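Local coordinates for monosaccharide ABC transporter substrate-binding protein, CUT2 family (PDB 4RU1) that binds myo-inositol in the cleft between its two lobes and probably hands it to a membrane ABC transporter for uptake, at residues P19-A24 with L266-G271; G42-A47 with V52-S57; I80-P85 with P92-A97; P103-N108 with V261-L266. All blocks are in the same frame, centred on the assembly; numbering follows the deposited sequence. Where two conformers were deposited one is given.

Interaction 1 (P19-A24 with L266-G271); sequences PHLTIA and LYITNG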
loop_
_atom_site.group_PDB
_atom_site.type_symbol
_atom_site.label_atom_id
_atom_site.label_comp_id
_atom_site.label_asym_id
_atom_site.label_seq_id
_atom_site.Cartn_x
_atom_site.Cartn_y
_atom_site.Cartn_z
ATOM N N PRO A 19 29.636 -5.609 -9.092
ATOM C CA PRO A 19 28.853 -6.402 -10.025
ATOM C C PRO A 19 27.571 -5.662 -10.466
ATOM O O PRO A 19 27.020 -4.856 -9.733
ATOM C CB PRO A 19 28.544 -7.679 -9.240
ATOM C CG PRO A 19 28.695 -7.320 -7.794
ATOM C CD PRO A 19 29.391 -5.994 -7.689
ATOM N N HIS A 20 27.157 -5.889 -11.699
ATOM C CA HIS A 20 25.983 -5.215 -12.192
ATOM C C HIS A 20 24.839 -6.209 -12.117
ATOM O O HIS A 20 24.971 -7.355 -12.540
ATOM C CB HIS A 20 26.140 -4.662 -13.599
ATOM C CG HIS A 20 24.883 -4.061 -14.096
ATOM N ND1 HIS A 20 24.014 -4.788 -14.870
ATOM C CD2 HIS A 20 24.298 -2.866 -13.877
ATOM C CE1 HIS A 20 22.940 -4.064 -15.096
ATOM N NE2 HIS A 20 23.100 -2.881 -14.546
ATOM N N LEU A 21 23.726 -5.776 -11.527
ATOM C CA LEU A 21 22.563 -6.613 -11.318
ATOM C C LEU A 21 21.336 -6.072 -12.043
ATOM O O LEU A 21 21.189 -4.861 -12.219
ATOM C CB LEU A 21 22.218 -6.592 -9.832
ATOM C CG LEU A 21 23.329 -7.077 -8.947
ATOM C CD1 LEU A 21 22.865 -7.158 -7.540
ATOM C CD2 LEU A 21 23.847 -8.439 -9.391
ATOM N N THR A 22 20.494 -7.011 -12.497
ATOM C CA THR A 22 19.219 -6.670 -13.082
ATOM C C THR A 22 18.115 -7.202 -12.181
ATOM O O THR A 22 18.071 -8.463 -11.863
ATOM C CB THR A 22 19.008 -7.258 -14.502
ATOM O OG1 THR A 22 19.960 -6.687 -15.395
ATOM C CG2 THR A 22 17.539 -6.921 -15.019
ATOM N N ILE A 23 17.327 -6.267 -11.644
ATOM C CA ILE A 23 16.210 -6.650 -10.739
ATOM C C ILE A 23 14.875 -6.269 -11.352
ATOM O O ILE A 23 14.695 -5.168 -11.795
ATOM C CB ILE A 23 16.309 -5.991 -9.349
ATOM C CG1 ILE A 23 17.719 -6.179 -8.754
ATOM C CG2 ILE A 23 15.160 -6.479 -8.447
ATOM C CD1 ILE A 23 18.155 -7.591 -8.434
ATOM N N ALA A 24 13.949 -7.265 -11.430
ATOM C CA ALA A 24 12.543 -7.020 -11.846
ATOM C C ALA A 24 11.708 -6.668 -10.674
ATOM O O ALA A 24 11.648 -7.501 -9.707
ATOM C CB ALA A 24 11.926 -8.242 -12.507
ATOM N N LEU A 266 21.935 -7.160 -0.786
ATOM C CA LEU A 266 22.578 -7.825 0.328
ATOM C C LEU A 266 22.575 -9.357 0.246
ATOM O O LEU A 266 23.575 -10.052 0.550
ATOM C CB LEU A 266 21.857 -7.414 1.646
ATOM C CG LEU A 266 22.199 -6.102 2.331
ATOM C CD1 LEU A 266 21.151 -5.757 3.402
ATOM C CD2 LEU A 266 23.591 -6.233 2.989
ATOM N N TYR A 267 21.479 -9.929 -0.209
ATOM C CA TYR A 267 21.407 -11.378 -0.377
ATOM C C TYR A 267 22.390 -11.859 -1.446
ATOM O O TYR A 267 23.047 -12.860 -1.264
ATOM C CB TYR A 267 19.993 -11.836 -0.755
ATOM C CG TYR A 267 19.865 -13.320 -0.802
ATOM C CD1 TYR A 267 19.756 -14.062 0.363
ATOM C CD2 TYR A 267 19.816 -13.983 -2.001
ATOM C CE1 TYR A 267 19.623 -15.451 0.342
ATOM C CE2 TYR A 267 19.676 -15.384 -2.035
ATOM C CZ TYR A 267 19.582 -16.101 -0.860
ATOM O OH TYR A 267 19.409 -17.521 -0.874
ATOM N N ILE A 268 22.367 -11.204 -2.610
ATOM C CA ILE A 268 23.146 -11.679 -3.753
ATOM C C ILE A 268 24.629 -11.476 -3.453
ATOM O O ILE A 268 25.456 -12.363 -3.747
ATOM C CB ILE A 268 22.689 -10.958 -5.037
ATOM C CG1 ILE A 268 21.309 -11.393 -5.484
ATOM C CG2 ILE A 268 23.683 -11.166 -6.195
ATOM C CD1 ILE A 268 20.662 -10.381 -6.414
ATOM N N THR A 269 25.004 -10.378 -2.833
ATOM C CA THR A 269 26.440 -10.101 -2.631
ATOM C C THR A 269 27.031 -10.791 -1.388
ATOM O O THR A 269 28.187 -11.073 -1.366
ATOM C CB THR A 269 26.696 -8.602 -2.547
ATOM O OG1 THR A 269 25.971 -8.087 -1.445
ATOM C CG2 THR A 269 26.219 -7.904 -3.761
ATOM N N ASN A 270 26.234 -10.970 -0.335
ATOM C CA ASN A 270 26.756 -11.491 0.952
ATOM C C ASN A 270 25.891 -12.556 1.614
ATOM O O ASN A 270 26.189 -12.987 2.738
ATOM C CB ASN A 270 27.093 -10.343 1.929
ATOM C CG ASN A 270 28.167 -10.721 2.944
ATOM O OD1 ASN A 270 29.144 -11.323 2.629
ATOM N ND2 ASN A 270 27.909 -10.439 4.192
ATOM N N GLY A 271 24.857 -13.065 0.940
ATOM C CA GLY A 271 23.977 -14.144 1.432
ATOM C C GLY A 271 23.084 -13.716 2.605
ATOM O O GLY A 271 22.437 -14.569 3.287
#
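Ile268, near the C-terminal end of helix 253-270, meets Leu21 at the start of strand 21-27, and the contact can be read outward along the isoleucine. Its CB stands 4.6 Å from Leu21 CD1, within sight of the leucine but not yet packed on it. From CB two branches part. CG2 faces the other leucine methyl and lies 4.2 Å from Leu21 CD2. CG1 is set beside the backbone N and anti to the carbonyl carbon (chi1 -70°), and this choice sends the longer branch back over the sheet; CG1 itself passes the ring of Pro103. The tip, CD1, then comes to Leu21 CD1 at 4.1 Å. Leucine and isoleucine thus reach toward each other tip to tip, methyl against methyl. Ile23 CD1 lies 4.3 Å from Ile268 CD1 on the strand's same face, but Ile23 was modelled in two conformers and this second touch is less certain.

The strand is the first in chain order of the parallel sheet in the N-terminal lobe of this type I periplasmic binding protein fold, and the helix comes back to it from more than 240 residues later in the chain. Leu21 and Ile23 also lean on Val52 of the neighbouring strand, while the backbone of Leu21 bonds to Asn51 and Thr53. Those directional bonds fix the strand within its sheet. Between strand and helix, by contrast, methyl groups meet by dispersion and by exclusion of water, an adhesion that depends on fit and burial and sets no exact angle for the helix.

Interaction 2 (G42-A47 with V52-S57); sequences GALAAA and VTLKYS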
loop_
_atom_site.group_PDB
_atom_site.type_symbol
_atom_site.label_atom_id
_atom_site.label_comp_id
_atom_site.label_asym_id
_atom_site.label_seq_id
_atom_site.Cartn_x
_atom_site.Cartn_y
_atom_site.Cartn_z
ATOM N N GLY A 42 11.817 5.233 -4.106
ATOM C CA GLY A 42 12.672 4.408 -3.211
ATOM C C GLY A 42 13.516 3.321 -3.843
ATOM O O GLY A 42 14.745 3.188 -3.652
ATOM N N ALA A 43 12.853 2.626 -4.732
ATOM C CA ALA A 43 13.508 1.539 -5.462
ATOM C C ALA A 43 14.655 2.082 -6.323
ATOM O O ALA A 43 15.717 1.438 -6.381
ATOM C CB ALA A 43 12.478 0.786 -6.310
ATOM N N LEU A 44 14.437 3.195 -7.040
ATOM C CA LEU A 44 15.499 3.782 -7.891
ATOM C C LEU A 44 16.601 4.368 -7.050
ATOM O O LEU A 44 17.762 4.350 -7.493
ATOM C CB LEU A 44 14.897 4.856 -8.842
ATOM C CG LEU A 44 14.007 4.261 -9.955
ATOM C CD1 LEU A 44 13.224 5.332 -10.699
ATOM C CD2 LEU A 44 14.872 3.450 -10.922
ATOM N N ALA A 45 16.289 4.790 -5.824
ATOM C CA ALA A 45 17.380 5.389 -4.968
ATOM C C ALA A 45 18.331 4.264 -4.531
ATOM O O ALA A 45 19.585 4.435 -4.489
ATOM C CB ALA A 45 16.794 6.092 -3.758
ATOM N N ALA A 46 17.760 3.075 -4.237
ATOM C CA ALA A 46 18.563 1.886 -3.946
ATOM C C ALA A 46 19.343 1.394 -5.138
ATOM O O ALA A 46 20.543 1.016 -5.024
ATOM C CB ALA A 46 17.742 0.731 -3.417
ATOM N N ALA A 47 18.682 1.419 -6.271
ATOM C CA ALA A 47 19.198 0.811 -7.491
ATOM C C ALA A 47 20.424 1.652 -7.945
ATOM O O ALA A 47 21.456 1.073 -8.376
ATOM C CB ALA A 47 18.062 0.661 -8.581
ATOM N N VAL A 52 22.276 -1.504 -9.929
ATOM C CA VAL A 52 21.152 -2.315 -10.385
ATOM C C VAL A 52 20.474 -1.609 -11.544
ATOM O O VAL A 52 20.169 -0.433 -11.471
ATOM C CB VAL A 52 20.159 -2.497 -9.194
ATOM C CG1 VAL A 52 18.805 -3.006 -9.647
ATOM C CG2 VAL A 52 20.727 -3.450 -8.168
ATOM N N THR A 53 20.155 -2.382 -12.575
ATOM C CA THR A 53 19.185 -1.939 -13.570
ATOM C C THR A 53 17.818 -2.455 -13.097
ATOM O O THR A 53 17.641 -3.680 -12.948
ATOM C CB THR A 53 19.559 -2.496 -14.950
ATOM O OG1 THR A 53 20.769 -1.883 -15.416
ATOM C CG2 THR A 53 18.457 -2.214 -15.931
ATOM N N LEU A 54 16.900 -1.550 -12.852
ATOM C CA LEU A 54 15.578 -1.827 -12.310
ATOM C C LEU A 54 14.632 -1.922 -13.461
ATOM O O LEU A 54 14.459 -0.922 -14.181
ATOM C CB LEU A 54 15.154 -0.701 -11.344
ATOM C CG LEU A 54 13.808 -1.017 -10.653
ATOM C CD1 LEU A 54 13.924 -2.181 -9.705
ATOM C CD2 LEU A 54 13.320 0.229 -9.931
ATOM N N LYS A 55 14.033 -3.090 -13.631
ATOM C CA LYS A 55 12.984 -3.265 -14.611
ATOM C C LYS A 55 11.663 -3.280 -13.850
ATOM O O LYS A 55 11.372 -4.186 -13.093
ATOM C CB LYS A 55 13.195 -4.567 -15.394
ATOM C CG LYS A 55 14.453 -4.578 -16.252
ATOM C CD LYS A 55 14.798 -5.963 -16.774
ATOM C CE LYS A 55 14.239 -6.218 -18.163
ATOM N NZ LYS A 55 14.288 -7.657 -18.576
ATOM N N TYR A 56 10.866 -2.257 -14.080
ATOM C CA TYR A 56 9.573 -2.117 -13.404
ATOM C C TYR A 56 8.438 -2.495 -14.308
ATOM O O TYR A 56 8.381 -1.977 -15.445
ATOM C CB TYR A 56 9.365 -0.711 -12.866
ATOM C CG TYR A 56 8.071 -0.514 -12.047
ATOM C CD1 TYR A 56 6.902 -0.266 -12.691
ATOM C CD2 TYR A 56 8.029 -0.657 -10.694
ATOM C CE1 TYR A 56 5.686 -0.092 -12.026
ATOM C CE2 TYR A 56 6.832 -0.467 -9.976
ATOM C CZ TYR A 56 5.643 -0.243 -10.639
ATOM O OH TYR A 56 4.466 -0.045 -9.908
ATOM N N SER A 57 7.537 -3.390 -13.849
ATOM C CA SER A 57 6.364 -3.781 -14.606
ATOM C C SER A 57 5.177 -3.955 -13.681
ATOM O O SER A 57 5.284 -4.149 -12.445
ATOM C CB SER A 57 6.593 -5.035 -15.385
ATOM O OG SER A 57 6.950 -6.146 -14.630
#
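Ala47 O accepts a hydrogen bond from Val52 N, 3.1 Å away and nearly straight, with an N-H...O angle of 172°. The donor is tilted modestly from the carbonyl plane, and the bond spans the tight connection by which the chain leaves helix 35-49 and enters strand 52-58. Beside it the same two residues also pack: Ala47 CB lies 3.8 Å from Val52 CB, so one polar and one apolar link pin the turn together. Ala47 CB continues along the strand to Leu54 CB, at 4.2 Å.

This is the second half of a beta-alpha-beta unit formed by strand 21-27, helix 35-49 and strand 52-58. The helix lies along one face of the sheet, and the chain then enters the sheet at an outermost strand, 52-58. As a result helix and strand run nearly antiparallel, at 156°, with their axes approaching to 8.4 Å. The small Ala43 and Ala47 on this face are consistent with so close an approach.

Leu54 carries the packing farther along the helix. Its CG is anti to the backbone N (chi1 -175°), which carries the branched end away from the strand and up to the helix one turn before Ala47. There CD2 wedges against Ala43 CB at 3.8 Å and Leu44 CD2 at 3.7 Å. The two leucines cross at about a right angle, Leu44 reaching over from the exposed side of the helix. The other methyl of Leu54, CD1, turns to Val261 of helix 253-270, which also lies against Ala43 and Ala46.

Interaction 3 (I80-P85 with P92-A97); sequences IAVTIP and PAIKQA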
loop_
_atom_site.group_PDB
_atom_site.type_symbol
_atom_site.label_atom_id
_atom_site.label_comp_id
_atom_site.label_asym_id
_atom_site.label_seq_id
_atom_site.Cartn_x
_atom_site.Cartn_y
_atom_site.Cartn_z
ATOM N N ILE A 80 13.902 -10.795 -8.169
ATOM C CA ILE A 80 12.559 -10.358 -8.342
ATOM C C ILE A 80 12.045 -9.779 -7.027
ATOM O O ILE A 80 12.151 -10.378 -5.982
ATOM C CB ILE A 80 11.631 -11.486 -8.804
ATOM C CG1 ILE A 80 12.032 -11.997 -10.243
ATOM C CG2 ILE A 80 10.145 -11.034 -8.748
ATOM C CD1 ILE A 80 11.342 -13.256 -10.678
ATOM N N ALA A 81 11.461 -8.586 -7.137
ATOM C CA ALA A 81 10.690 -7.973 -6.088
ATOM C C ALA A 81 9.235 -7.912 -6.516
ATOM O O ALA A 81 8.925 -7.321 -7.603
ATOM C CB ALA A 81 11.288 -6.605 -5.855
ATOM N N VAL A 82 8.335 -8.555 -5.763
ATOM C CA VAL A 82 6.975 -8.750 -6.234
ATOM C C VAL A 82 5.929 -8.451 -5.166
ATOM O O VAL A 82 6.145 -8.645 -3.979
ATOM C CB VAL A 82 6.797 -10.197 -6.691
ATOM C CG1 VAL A 82 6.922 -11.210 -5.563
ATOM C CG2 VAL A 82 5.526 -10.355 -7.470
ATOM N N THR A 83 4.779 -7.932 -5.595
ATOM C CA THR A 83 3.599 -7.722 -4.702
ATOM C C THR A 83 2.612 -8.898 -4.821
ATOM O O THR A 83 2.518 -9.518 -5.892
ATOM C CB THR A 83 2.880 -6.404 -5.017
ATOM O OG1 THR A 83 2.252 -6.541 -6.307
ATOM C CG2 THR A 83 3.857 -5.288 -5.064
ATOM N N ILE A 84 1.907 -9.254 -3.758
ATOM C CA ILE A 84 1.044 -10.425 -3.769
ATOM C C ILE A 84 -0.355 -10.029 -3.241
ATOM O O ILE A 84 -0.838 -10.540 -2.250
ATOM C CB ILE A 84 1.592 -11.595 -2.933
ATOM C CG1 ILE A 84 3.093 -11.743 -3.082
ATOM C CG2 ILE A 84 0.872 -12.885 -3.308
ATOM C CD1 ILE A 84 3.726 -12.741 -2.178
ATOM N N PRO A 85 -1.102 -9.225 -4.027
ATOM C CA PRO A 85 -2.442 -8.872 -3.630
ATOM C C PRO A 85 -3.439 -10.021 -3.754
ATOM O O PRO A 85 -4.491 -10.029 -3.174
ATOM C CB PRO A 85 -2.800 -7.712 -4.575
ATOM C CG PRO A 85 -1.999 -8.014 -5.826
ATOM C CD PRO A 85 -0.670 -8.469 -5.215
ATOM N N PRO A 92 1.656 -19.633 -7.463
ATOM C CA PRO A 92 2.285 -20.652 -8.347
ATOM C C PRO A 92 3.446 -20.061 -9.186
ATOM O O PRO A 92 4.506 -20.681 -9.266
ATOM C CB PRO A 92 1.118 -21.054 -9.242
ATOM C CG PRO A 92 -0.143 -20.692 -8.530
ATOM C CD PRO A 92 0.231 -19.426 -7.780
ATOM N N ALA A 93 3.272 -18.849 -9.733
ATOM C CA ALA A 93 4.343 -18.239 -10.518
ATOM C C ALA A 93 5.511 -17.859 -9.625
ATOM O O ALA A 93 6.667 -17.954 -10.007
ATOM C CB ALA A 93 3.846 -16.998 -11.277
ATOM N N ILE A 94 5.237 -17.456 -8.390
ATOM C CA ILE A 94 6.335 -17.146 -7.500
ATOM C C ILE A 94 7.145 -18.423 -7.173
ATOM O O ILE A 94 8.380 -18.409 -7.284
ATOM C CB ILE A 94 5.895 -16.359 -6.219
ATOM C CG1 ILE A 94 5.256 -15.007 -6.570
ATOM C CG2 ILE A 94 7.071 -16.215 -5.288
ATOM C CD1 ILE A 94 4.466 -14.332 -5.493
ATOM N N LYS A 95 6.412 -19.518 -6.884
ATOM C CA LYS A 95 7.086 -20.809 -6.657
ATOM C C LYS A 95 7.911 -21.224 -7.835
ATOM O O LYS A 95 9.025 -21.721 -7.667
ATOM C CB LYS A 95 6.087 -21.882 -6.370
ATOM C CG LYS A 95 5.486 -21.676 -4.983
ATOM C CD LYS A 95 4.501 -22.801 -4.691
ATOM C CE LYS A 95 3.968 -22.744 -3.265
ATOM N NZ LYS A 95 2.709 -23.522 -3.038
ATOM N N GLN A 96 7.412 -20.987 -9.036
ATOM C CA GLN A 96 8.202 -21.302 -10.210
ATOM C C GLN A 96 9.477 -20.471 -10.271
ATOM O O GLN A 96 10.533 -20.977 -10.633
ATOM C CB GLN A 96 7.375 -21.142 -11.486
ATOM C CG GLN A 96 6.364 -22.256 -11.697
ATOM C CD GLN A 96 5.366 -21.957 -12.806
ATOM O OE1 GLN A 96 5.608 -21.121 -13.678
ATOM N NE2 GLN A 96 4.242 -22.651 -12.781
ATOM N N ALA A 97 9.388 -19.193 -9.917
ATOM C CA ALA A 97 10.600 -18.347 -9.994
ATOM C C ALA A 97 11.619 -18.870 -8.987
ATOM O O ALA A 97 12.783 -18.955 -9.254
ATOM C CB ALA A 97 10.251 -16.894 -9.693
#
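Ile94 and Ile84 meet through apolar carbons alone: the end methyl of the helix residue, Ile94 CD1, rests 3.8 Å from both CG1 and CD1 of Ile84, the two side chains crossing obliquely. Val82 approaches that same methyl head-on, with CG1 at 4.0 Å from Ile94 CD1. For Val82 this methyl occupies the crowded position between backbone N and carbonyl carbon (chi1 65°), while CG2 lies anti to the N. A single carbon of Ile94 therefore bridges two residues of the 80-85 segment.

A further apolar touch sets a long side chain against a short one. Ile80 CD1 reaches Ala97 CB at 3.9 Å, one helical turn beyond Ile94. Together these touches lay helix 87-99 on the sheet within the beta-alpha-beta unit of strand 79-82, this helix and strand 104-107. Helix 62-74 flanks the packing through Ile69 and Val73, while from helix 114-117 Trp114 touches Ile84 and Ser117 touches Ile94.

Among the polar links, Thr83, whose side chain starts away from the helix, has OG1 hydrogen-bonded to Glu65 OE2 and to ND1 of His28, a residue of the inositol pocket, and Gln96 OE1 bonds to Gln70 NE2.

Interaction 4 (P103-N108 with V261-L266); sequences PVVAFN and VDSLWL. With INS (1,2,3,4,5,6-hexahydroxy-cyclohexane), chain M.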
loop_
_atom_site.group_PDB
_atom_site.type_symbol
_atom_site.label_atom_id
_atom_site.label_comp_id
_atom_site.label_asym_id
_atom_site.label_seq_id
_atom_site.Cartn_x
_atom_site.Cartn_y
_atom_site.Cartn_z
ATOM N N PRO A 103 16.283 -15.391 -6.686
ATOM C CA PRO A 103 15.809 -14.969 -5.362
ATOM C C PRO A 103 14.653 -13.983 -5.469
ATOM O O PRO A 103 14.679 -13.075 -6.350
ATOM C CB PRO A 103 17.017 -14.285 -4.781
ATOM C CG PRO A 103 17.770 -13.756 -5.904
ATOM C CD PRO A 103 17.612 -14.835 -6.965
ATOM N N VAL A 104 13.646 -14.180 -4.627
ATOM C CA VAL A 104 12.511 -13.260 -4.614
ATOM C C VAL A 104 12.303 -12.652 -3.235
ATOM O O VAL A 104 12.508 -13.293 -2.180
ATOM C CB VAL A 104 11.219 -13.926 -5.078
ATOM C CG1 VAL A 104 10.911 -15.039 -4.128
ATOM C CG2 VAL A 104 10.087 -12.930 -5.128
ATOM N N VAL A 105 11.955 -11.386 -3.287
ATOM C CA VAL A 105 11.518 -10.607 -2.132
ATOM C C VAL A 105 10.125 -10.126 -2.428
ATOM O O VAL A 105 9.854 -9.725 -3.556
ATOM C CB VAL A 105 12.486 -9.492 -1.781
ATOM C CG1 VAL A 105 11.944 -8.542 -0.692
ATOM C CG2 VAL A 105 13.801 -10.121 -1.281
ATOM N N ALA A 106 9.233 -10.206 -1.423
ATOM C CA ALA A 106 7.840 -9.737 -1.550
ATOM C C ALA A 106 7.693 -8.419 -0.819
ATOM O O ALA A 106 8.479 -8.116 0.089
ATOM C CB ALA A 106 6.834 -10.762 -1.126
ATOM N N PHE A 107 6.785 -7.577 -1.253
ATOM C CA PHE A 107 6.631 -6.323 -0.600
ATOM C C PHE A 107 5.214 -5.799 -0.854
ATOM O O PHE A 107 4.495 -6.265 -1.766
ATOM C CB PHE A 107 7.721 -5.290 -1.005
ATOM C CG PHE A 107 7.558 -4.753 -2.398
ATOM C CD1 PHE A 107 7.916 -5.489 -3.508
ATOM C CD2 PHE A 107 7.137 -3.449 -2.567
ATOM C CE1 PHE A 107 7.748 -4.988 -4.809
ATOM C CE2 PHE A 107 6.939 -2.954 -3.853
ATOM C CZ PHE A 107 7.290 -3.692 -4.942
ATOM N N ASN A 108 4.774 -4.895 0.022
ATOM C CA ASN A 108 3.566 -4.104 -0.072
ATOM C C ASN A 108 2.248 -4.912 0.151
ATOM O O ASN A 108 1.417 -4.482 0.960
ATOM C CB ASN A 108 3.428 -3.362 -1.358
ATOM C CG ASN A 108 2.194 -2.512 -1.376
ATOM O OD1 ASN A 108 1.191 -2.905 -1.981
ATOM N ND2 ASN A 108 2.203 -1.390 -0.718
ATOM N N VAL A 261 14.750 -3.597 -3.201
ATOM C CA VAL A 261 15.934 -3.619 -4.043
ATOM C C VAL A 261 17.192 -3.907 -3.192
ATOM O O VAL A 261 17.994 -4.794 -3.544
ATOM C CB VAL A 261 16.094 -2.371 -4.889
ATOM C CG1 VAL A 261 17.439 -2.370 -5.589
ATOM C CG2 VAL A 261 14.946 -2.282 -5.857
ATOM N N ASP A 262 17.428 -3.120 -2.152
ATOM C CA ASP A 262 18.671 -3.213 -1.374
ATOM C C ASP A 262 18.835 -4.536 -0.650
ATOM O O ASP A 262 19.983 -5.013 -0.491
ATOM C CB ASP A 262 18.769 -2.014 -0.421
ATOM C CG ASP A 262 20.175 -1.748 0.025
ATOM O OD1 ASP A 262 21.030 -1.454 -0.838
ATOM O OD2 ASP A 262 20.464 -1.725 1.251
ATOM N N SER A 263 17.748 -5.149 -0.212
ATOM C CA SER A 263 17.761 -6.441 0.395
ATOM C C SER A 263 18.199 -7.502 -0.595
ATOM O O SER A 263 18.899 -8.447 -0.210
ATOM C CB SER A 263 16.448 -6.758 1.098
ATOM O OG SER A 263 15.428 -7.161 0.171
ATOM N N LEU A 264 17.727 -7.391 -1.841
ATOM C CA LEU A 264 18.212 -8.339 -2.862
ATOM C C LEU A 264 19.717 -8.156 -3.098
ATOM O O LEU A 264 20.478 -9.143 -3.265
ATOM C CB LEU A 264 17.431 -8.187 -4.178
ATOM C CG LEU A 264 16.062 -8.793 -4.146
ATOM C CD1 LEU A 264 15.156 -8.399 -5.320
ATOM C CD2 LEU A 264 16.219 -10.292 -4.180
ATOM N N TRP A 265 20.177 -6.926 -3.005
ATOM C CA TRP A 265 21.614 -6.653 -3.197
ATOM C C TRP A 265 22.383 -7.293 -2.023
ATOM O O TRP A 265 23.397 -7.947 -2.259
ATOM C CB TRP A 265 21.919 -5.159 -3.381
ATOM C CG TRP A 265 23.382 -4.772 -3.342
ATOM C CD1 TRP A 265 24.197 -4.567 -4.431
ATOM C CD2 TRP A 265 24.175 -4.532 -2.173
ATOM N NE1 TRP A 265 25.473 -4.174 -3.998
ATOM C CE2 TRP A 265 25.479 -4.193 -2.618
ATOM C CE3 TRP A 265 23.914 -4.596 -0.797
ATOM C CZ2 TRP A 265 26.498 -3.897 -1.729
ATOM C CZ3 TRP A 265 24.936 -4.302 0.089
ATOM C CH2 TRP A 265 26.215 -3.988 -0.385
ATOM N N LEU A 266 21.935 -7.160 -0.786
ATOM C CA LEU A 266 22.578 -7.825 0.328
ATOM C C LEU A 266 22.575 -9.357 0.246
ATOM O O LEU A 266 23.575 -10.052 0.550
ATOM C CB LEU A 266 21.857 -7.414 1.646
ATOM C CG LEU A 266 22.199 -6.102 2.331
ATOM C CD1 LEU A 266 21.151 -5.757 3.402
ATOM C CD2 LEU A 266 23.591 -6.233 2.989
HETATM C C1 INS M . -1.850 1.480 -0.824
HETATM C C2 INS M . -2.869 2.062 -1.792
HETATM C C3 INS M . -2.565 1.554 -3.202
HETATM C C4 INS M . -2.418 0.051 -3.278
HETATM C C5 INS M . -1.360 -0.455 -2.351
HETATM C C6 INS M . -1.572 -0.018 -0.927
HETATM O O1 INS M . -2.104 1.857 0.538
HETATM O O2 INS M . -4.136 1.500 -1.407
HETATM O O3 INS M . -3.678 1.977 -4.015
HETATM O O4 INS M . -2.127 -0.368 -4.636
HETATM O O5 INS M . -1.296 -1.898 -2.321
HETATM O O6 INS M . -0.459 -0.420 -0.077
#
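Val105 has CG1 anti to its own backbone N (chi1 172°), which leaves CG2 beside that N; Leu264 carries CG anti to its carbonyl carbon (chi1 -76°). These settings bring Val105 CG2 within 3.8 Å of Leu264 CD2, the side chains sliding past each other in opposite directions. In the type I periplasmic binding protein fold this packs a late helix, 253-270, onto strand 104-107 of the N-terminal lobe's parallel sheet.

The same leucine methyl also covers the strand's entry, lying 4.1 Å from Pro103 CB and close to Pro103 O. The same valine methyl, CG2, also touches Ser263 OG at 3.7 Å, a packing contact: the serine hydroxyl is bonded back to Glu259 O in its own helix, so the hydroxyl has a polar partner although it lies against the valine.

At the far end of the strand the chain delivers Asn108 to the pocket. Its amide grips two neighbouring hydroxyls of the inositol, ND2 giving a bond to O6 at 2.9 Å, while Asp231, Arg161, Gln151 and others hold the ring as well. Helix 253-270 takes part again, since Glu256 OE1 is bonded to Asn108 ND2. With O6 and Glu256 both at its nitrogen, the amide is firmly oriented, and its other end, Asn108 OD1, accepts a bond from inositol O5 at 2.7 Å.

Overall arrangement
All four contacts belong to the same parallel sheet in the N-terminal lobe, but on different parts of it. Interactions 1 and 4 share helix 253-270, whose neighbouring turns lie across strands 21-27 and 104-107, while Val261 joins interaction 4 to interaction 2. Interactions 2 and 3 are local, each closing part of a beta-alpha-beta unit. Their chemistry follows their place: interaction 3 is buried and apolar throughout, and interaction 1 is apolar with Ile268 partly exposed, whereas interaction 2, at the sheet's outer strand, is partly exposed and adds a backbone bond at its turn. Interaction 4 is buried too, yet its strand runs on from apolar packing to a polar grip on inositol.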